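Local coordinates for protein alginate lyase (Aplysia kurodai, PDB 5GMT) that probably cleaves alginate by beta-elimination, as a polysaccharide lyase family 14 enzyme whose specificity is for polymannuronate, at residues 51-56 with 100-105; 242-247 with 263-268. All coordinates share one frame; numbering follows the deposited sequence.

Contact 1: residues 51-56 with 100-105; sequences TKHSSS and YFENFG
Glu102 OE1 takes hydrogen bonds from two side chains, the imidazole of His53 and the hydroxyl of Tyr264. The bond from His53 NE2 to Glu102 OE1 is short, 2.7 Å, and almost straight, 178° at the hydrogen. The carboxylate oxygen lies in the plane of the imidazole. It is met on its anti side, with the donor tilted somewhat out of the carboxylate plane, and the ring and carboxylate planes are steeply turned against each other. Glu102 reaches this far because its CG is anti to the backbone N (chi1 179°) and the chain stays extended beyond CG.

The other carboxylate oxygen is tied to the loop through a water. That water donates to Glu102 OE2 at 2.7 Å and accepts from Lys52 NZ at 2.8 Å. The ammonium and carboxylate are too far apart for a direct salt bridge, Lys52 NZ lying 4.2 Å from Glu102 OE2. The water carries the link between the two opposite charges.

The imidazole of His53 lies flat on the ring of Tyr100. The two centroids are 3.6 Å apart and the planes are 15° from parallel. His53 CE1 and ND1 sit near Tyr100 CZ, and His53 CB makes a CH-pi contact over the same face. On the opposite face of the imidazole lies Lys52 CG, 3.6 Å above the ring plane. The ring is thus sandwiched between an aromatic and an aliphatic group, while NE2 fixes its rotation.

Trp191 donates a hydrogen bond to His53 O and meets the Tyr100 ring edge-to-face. The segment 51-56 belongs to the loop joining strands 47-50 and 58-63. It packs against the end of strand 92-102, which pairs with strand 261-272 on one side and strand 191-199 on the other.

Contact 2: residues 242-247 with 263-268; sequences MFFSTF and SYFKNF
Phe244 points the edge of its ring at the face of Phe265 in a T-shaped stack. The centroids are 5.0 Å apart and the planes stand at 70°. Phe244 CE1 lies over the centre of the Phe265 ring, and Phe244 CZ comes within 3.7 Å of Phe265 CE1. The two side chains arrive from opposite directions. With CG anti to the backbone N (chi1 -173°), Phe244 reaches across the interior and brings CE1 and CZ to the Phe265 face.

Met242 is extended as far as SD and then bends at chi3 (58°). Its sulfur rests 3.6 Å from Phe268 CE1, an oblique Met-aromatic contact, and Met242 CE follows along the same ring. Phe244 CE1 also reaches the edge of the Phe268 ring, at CZ. An alanine in place of Phe265 would remove the face under Phe244 and would probably open a gap that lets the Phe244 ring turn.

A G1 beta bulge at Asn267 and Phe268 interrupts the pairing of strand 261-272 with strand 14-19. The axes of the two short strand segments run nearly antiparallel and come within 10.5 Å of each other. This is the aromatic core between two facing sheets, as in the concanavalin-like beta-sandwich.

Overall arrangement
Contact 1 comes first along the chain and closes before contact 2 opens. Their centres are about 12 Å apart. They share one antiparallel sheet, in which strands 92-102 and 261-272 are neighbours. The segments 100-105 and 263-268 are joined directly by a backbone hydrogen bond between Tyr100 and Tyr264. Strand 261-272 therefore serves both contacts: Tyr264 and Lys266 touch the loop 51-56, while Phe265 and Phe268 face strand 238-247 of the other sheet. The centre of contact 2 lies about 7 Å from the centre of the chain, that of contact 1 about 18 Å. One packs the sandwich interior; the other fastens a loop on the outer side of the same sheet.

Contact 1: residues 51-56 with 100-105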
loop_
_atom_site.group_PDB
_atom_site.type_symbol
_atom_site.label_atom_id
_atom_site.label_comp_id
_atom_site.label_asym_id
_atom_site.label_seq_id
_atom_site.Cartn_x
_atom_site.Cartn_y
_atom_site.Cartn_z
ATOM N N THR A 51 13.617 12.680 -12.340
ATOM C CA THR A 51 13.487 13.984 -11.696
ATOM C C THR A 51 12.506 14.889 -12.443
ATOM O O THR A 51 12.473 16.098 -12.218
ATOM C CB THR A 51 14.848 14.692 -11.618
ATOM O OG1 THR A 51 15.458 14.665 -12.913
ATOM C CG2 THR A 51 15.759 13.971 -10.643
ATOM N N LYS A 52 11.695 14.306 -13.322
ATOM C CA LYS A 52 10.781 15.098 -14.140
ATOM C C LYS A 52 9.824 15.953 -13.309
ATOM O O LYS A 52 9.531 17.093 -13.676
ATOM C CB LYS A 52 9.975 14.199 -15.085
ATOM C CG LYS A 52 8.841 14.948 -15.783
ATOM C CD LYS A 52 8.086 14.072 -16.760
ATOM C CE LYS A 52 8.833 13.925 -18.071
ATOM N NZ LYS A 52 7.955 13.349 -19.129
ATOM N N HIS A 53 9.369 15.424 -12.174
ATOM C CA HIS A 53 8.346 16.107 -11.381
ATOM C C HIS A 53 8.832 16.583 -10.026
ATOM O O HIS A 53 8.055 17.107 -9.225
ATOM C CB HIS A 53 7.138 15.177 -11.191
ATOM C CG HIS A 53 6.498 14.768 -12.478
ATOM N ND1 HIS A 53 5.851 15.664 -13.301
ATOM C CD2 HIS A 53 6.414 13.564 -13.093
ATOM C CE1 HIS A 53 5.391 15.031 -14.365
ATOM N NE2 HIS A 53 5.721 13.757 -14.264
ATOM N N SER A 54 10.121 16.425 -9.761
ATOM C CA SER A 54 10.626 16.758 -8.440
ATOM C C SER A 54 12.142 16.873 -8.415
ATOM O O SER A 54 12.849 16.176 -9.153
ATOM C CB SER A 54 10.171 15.700 -7.433
ATOM O OG SER A 54 10.698 14.437 -7.796
ATOM N N SER A 55 12.638 17.756 -7.558
ATOM C CA SER A 55 14.072 17.896 -7.360
ATOM C C SER A 55 14.672 16.599 -6.847
ATOM O O SER A 55 15.735 16.169 -7.301
ATOM C CB SER A 55 14.363 19.041 -6.394
ATOM O OG SER A 55 13.817 20.246 -6.895
ATOM N N SER A 56 13.989 15.977 -5.894
ATOM C CA SER A 56 14.399 14.668 -5.404
ATOM C C SER A 56 14.168 13.646 -6.506
ATOM O O SER A 56 13.091 13.613 -7.097
ATOM C CB SER A 56 13.622 14.284 -4.139
ATOM O OG SER A 56 13.982 15.104 -3.038
ATOM N N TYR A 100 3.097 10.752 -7.515
ATOM C CA TYR A 100 2.615 11.486 -8.685
ATOM C C TYR A 100 1.999 10.519 -9.696
ATOM O O TYR A 100 2.612 9.506 -10.030
ATOM C CB TYR A 100 3.777 12.255 -9.336
ATOM C CG TYR A 100 3.371 13.232 -10.419
ATOM C CD1 TYR A 100 3.109 12.803 -11.715
ATOM C CD2 TYR A 100 3.286 14.590 -10.148
ATOM C CE1 TYR A 100 2.743 13.709 -12.715
ATOM C CE2 TYR A 100 2.921 15.500 -11.136
ATOM C CZ TYR A 100 2.655 15.053 -12.413
ATOM O OH TYR A 100 2.295 15.969 -13.387
ATOM N N PHE A 101 0.802 10.826 -10.194
ATOM C CA PHE A 101 0.191 10.029 -11.259
ATOM C C PHE A 101 0.318 10.749 -12.587
ATOM O O PHE A 101 -0.190 11.853 -12.743
ATOM C CB PHE A 101 -1.296 9.754 -10.980
ATOM C CG PHE A 101 -1.542 8.960 -9.731
ATOM C CD1 PHE A 101 -1.710 9.602 -8.509
ATOM C CD2 PHE A 101 -1.604 7.580 -9.774
ATOM C CE1 PHE A 101 -1.941 8.880 -7.347
ATOM C CE2 PHE A 101 -1.839 6.848 -8.606
ATOM C CZ PHE A 101 -2.001 7.505 -7.394
ATOM N N GLU A 102 0.981 10.119 -13.545
ATOM C CA GLU A 102 1.158 10.746 -14.857
ATOM C C GLU A 102 0.401 9.993 -15.945
ATOM O O GLU A 102 0.678 8.817 -16.203
ATOM C CB GLU A 102 2.646 10.822 -15.206
ATOM C CG GLU A 102 2.908 11.441 -16.563
ATOM C CD GLU A 102 4.373 11.390 -16.926
ATOM O OE1 GLU A 102 5.195 11.827 -16.093
ATOM O OE2 GLU A 102 4.697 10.898 -18.032
ATOM N N ASN A 103 -0.556 10.686 -16.565
ATOM C CA ASN A 103 -1.370 10.158 -17.665
ATOM C C ASN A 103 -2.342 9.050 -17.238
ATOM O O ASN A 103 -2.542 8.074 -17.961
ATOM C CB ASN A 103 -0.479 9.653 -18.804
ATOM C CG ASN A 103 -1.178 9.693 -20.146
ATOM O OD1 ASN A 103 -2.031 10.546 -20.379
ATOM N ND2 ASN A 103 -0.841 8.761 -21.022
ATOM N N PHE A 104 -2.946 9.221 -16.064
ATOM C CA PHE A 104 -4.009 8.335 -15.590
ATOM C C PHE A 104 -5.375 8.936 -15.936
ATOM O O PHE A 104 -5.640 10.081 -15.571
ATOM C CB PHE A 104 -3.906 8.126 -14.074
ATOM C CG PHE A 104 -2.798 7.187 -13.652
ATOM C CD1 PHE A 104 -1.472 7.521 -13.854
ATOM C CD2 PHE A 104 -3.094 5.985 -13.020
ATOM C CE1 PHE A 104 -0.458 6.660 -13.453
ATOM C CE2 PHE A 104 -2.079 5.115 -12.619
ATOM C CZ PHE A 104 -0.767 5.459 -12.835
ATOM N N GLY A 105 -6.247 8.185 -16.611
ATOM C CA GLY A 105 -5.976 6.818 -17.022
ATOM C C GLY A 105 -6.122 5.780 -15.917
ATOM O O GLY A 105 -5.406 4.787 -15.923
HETATM O O HOH W 1 7.417 10.826 -18.167
#

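Contact 2: residues 242-247 with 263-268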
loop_
_atom_site.group_PDB
_atom_site.type_symbol
_atom_site.label_atom_id
_atom_site.label_comp_id
_atom_site.label_asym_id
_atom_site.label_seq_id
_atom_site.Cartn_x
_atom_site.Cartn_y
_atom_site.Cartn_z
ATOM N N MET A 242 6.668 -2.019 4.894
ATOM C CA MET A 242 5.916 -1.554 3.733
ATOM C C MET A 242 5.794 -2.631 2.667
ATOM O O MET A 242 6.792 -3.248 2.277
ATOM C CB MET A 242 6.571 -0.322 3.107
ATOM C CG MET A 242 5.824 0.160 1.851
ATOM S SD MET A 242 6.600 1.540 0.983
ATOM C CE MET A 242 8.209 0.859 0.609
ATOM N N PHE A 243 4.564 -2.844 2.211
ATOM C CA PHE A 243 4.273 -3.706 1.066
ATOM C C PHE A 243 4.205 -2.789 -0.146
ATOM O O PHE A 243 3.176 -2.183 -0.397
ATOM C CB PHE A 243 2.973 -4.497 1.334
ATOM C CG PHE A 243 2.563 -5.467 0.243
ATOM C CD1 PHE A 243 3.416 -5.810 -0.789
ATOM C CD2 PHE A 243 1.360 -6.162 0.365
ATOM C CE1 PHE A 243 3.016 -6.731 -1.764
ATOM C CE2 PHE A 243 0.968 -7.104 -0.588
ATOM C CZ PHE A 243 1.786 -7.386 -1.642
ATOM N N PHE A 244 5.331 -2.632 -0.843
ATOM C CA PHE A 244 5.321 -1.839 -2.072
ATOM C C PHE A 244 4.671 -2.680 -3.148
ATOM O O PHE A 244 5.132 -3.776 -3.457
ATOM C CB PHE A 244 6.720 -1.393 -2.507
ATOM C CG PHE A 244 6.700 -0.431 -3.676
ATOM C CD1 PHE A 244 6.673 0.941 -3.458
ATOM C CD2 PHE A 244 6.679 -0.899 -4.983
ATOM C CE1 PHE A 244 6.641 1.837 -4.529
ATOM C CE2 PHE A 244 6.647 -0.001 -6.061
ATOM C CZ PHE A 244 6.626 1.360 -5.823
ATOM N N SER A 245 3.591 -2.165 -3.720
ATOM C CA SER A 245 2.794 -2.947 -4.651
ATOM C C SER A 245 2.066 -1.981 -5.569
ATOM O O SER A 245 1.318 -1.153 -5.091
ATOM C CB SER A 245 1.803 -3.818 -3.878
ATOM O OG SER A 245 1.055 -4.655 -4.729
ATOM N N THR A 246 2.295 -2.065 -6.874
ATOM C CA THR A 246 1.551 -1.208 -7.790
ATOM C C THR A 246 1.510 -1.828 -9.195
ATOM O O THR A 246 2.531 -2.250 -9.763
ATOM C CB THR A 246 2.143 0.244 -7.817
ATOM O OG1 THR A 246 1.235 1.135 -8.485
ATOM C CG2 THR A 246 3.521 0.290 -8.490
ATOM N N PHE A 247 0.290 -1.910 -9.709
ATOM C CA PHE A 247 -0.031 -2.512 -10.990
ATOM C C PHE A 247 -1.523 -2.290 -11.179
ATOM O O PHE A 247 -2.232 -2.033 -10.203
ATOM C CB PHE A 247 0.313 -4.005 -11.020
ATOM C CG PHE A 247 -0.316 -4.799 -9.908
ATOM C CD1 PHE A 247 0.386 -5.047 -8.733
ATOM C CD2 PHE A 247 -1.601 -5.300 -10.038
ATOM C CE1 PHE A 247 -0.192 -5.785 -7.704
ATOM C CE2 PHE A 247 -2.179 -6.037 -9.028
ATOM C CZ PHE A 247 -1.472 -6.286 -7.857
ATOM N N SER A 263 3.935 6.241 -12.554
ATOM C CA SER A 263 3.847 6.775 -11.218
ATOM C C SER A 263 5.249 7.082 -10.716
ATOM O O SER A 263 6.225 6.468 -11.149
ATOM C CB SER A 263 3.122 5.809 -10.271
ATOM O OG SER A 263 3.754 4.540 -10.220
ATOM N N TYR A 264 5.333 8.044 -9.808
ATOM C CA TYR A 264 6.594 8.476 -9.221
ATOM C C TYR A 264 6.457 8.496 -7.712
ATOM O O TYR A 264 5.484 9.030 -7.200
ATOM C CB TYR A 264 6.973 9.884 -9.695
ATOM C CG TYR A 264 7.085 10.048 -11.188
ATOM C CD1 TYR A 264 5.957 10.003 -12.003
ATOM C CD2 TYR A 264 8.321 10.288 -11.783
ATOM C CE1 TYR A 264 6.061 10.166 -13.388
ATOM C CE2 TYR A 264 8.435 10.458 -13.166
ATOM C CZ TYR A 264 7.304 10.396 -13.951
ATOM O OH TYR A 264 7.406 10.567 -15.307
ATOM N N PHE A 265 7.434 7.952 -6.996
ATOM C CA PHE A 265 7.354 7.916 -5.544
ATOM C C PHE A 265 8.587 8.570 -4.947
ATOM O O PHE A 265 9.705 8.320 -5.396
ATOM C CB PHE A 265 7.241 6.478 -5.017
ATOM C CG PHE A 265 6.022 5.742 -5.493
ATOM C CD1 PHE A 265 6.019 5.100 -6.722
ATOM C CD2 PHE A 265 4.892 5.646 -4.684
ATOM C CE1 PHE A 265 4.906 4.400 -7.159
ATOM C CE2 PHE A 265 3.772 4.954 -5.117
ATOM C CZ PHE A 265 3.781 4.325 -6.353
ATOM N N LYS A 266 8.374 9.399 -3.937
ATOM C CA LYS A 266 9.484 9.991 -3.195
ATOM C C LYS A 266 9.093 10.185 -1.726
ATOM O O LYS A 266 7.943 9.953 -1.356
ATOM C CB LYS A 266 9.894 11.325 -3.831
ATOM C CG LYS A 266 8.835 12.417 -3.689
ATOM C CD LYS A 266 9.263 13.717 -4.396
ATOM C CE LYS A 266 8.195 14.794 -4.286
ATOM N NZ LYS A 266 7.938 15.218 -2.856
ATOM N N ASN A 267 10.050 10.588 -0.889
ATOM C CA ASN A 267 9.733 11.015 0.476
ATOM C C ASN A 267 8.989 9.938 1.292
ATOM O O ASN A 267 7.972 10.221 1.925
ATOM C CB ASN A 267 8.908 12.308 0.417
ATOM C CG ASN A 267 8.872 13.046 1.739
ATOM O OD1 ASN A 267 9.683 12.785 2.631
ATOM N ND2 ASN A 267 7.922 13.980 1.878
ATOM N N PHE A 268 9.498 8.710 1.244
ATOM C CA PHE A 268 9.019 7.624 2.108
ATOM C C PHE A 268 9.397 7.858 3.567
ATOM O O PHE A 268 10.509 8.292 3.859
ATOM C CB PHE A 268 9.609 6.281 1.668
ATOM C CG PHE A 268 9.111 5.789 0.346
ATOM C CD1 PHE A 268 8.021 4.930 0.279
ATOM C CD2 PHE A 268 9.740 6.164 -0.834
ATOM C CE1 PHE A 268 7.566 4.475 -0.942
ATOM C CE2 PHE A 268 9.294 5.693 -2.055
ATOM C CZ PHE A 268 8.207 4.839 -2.106
#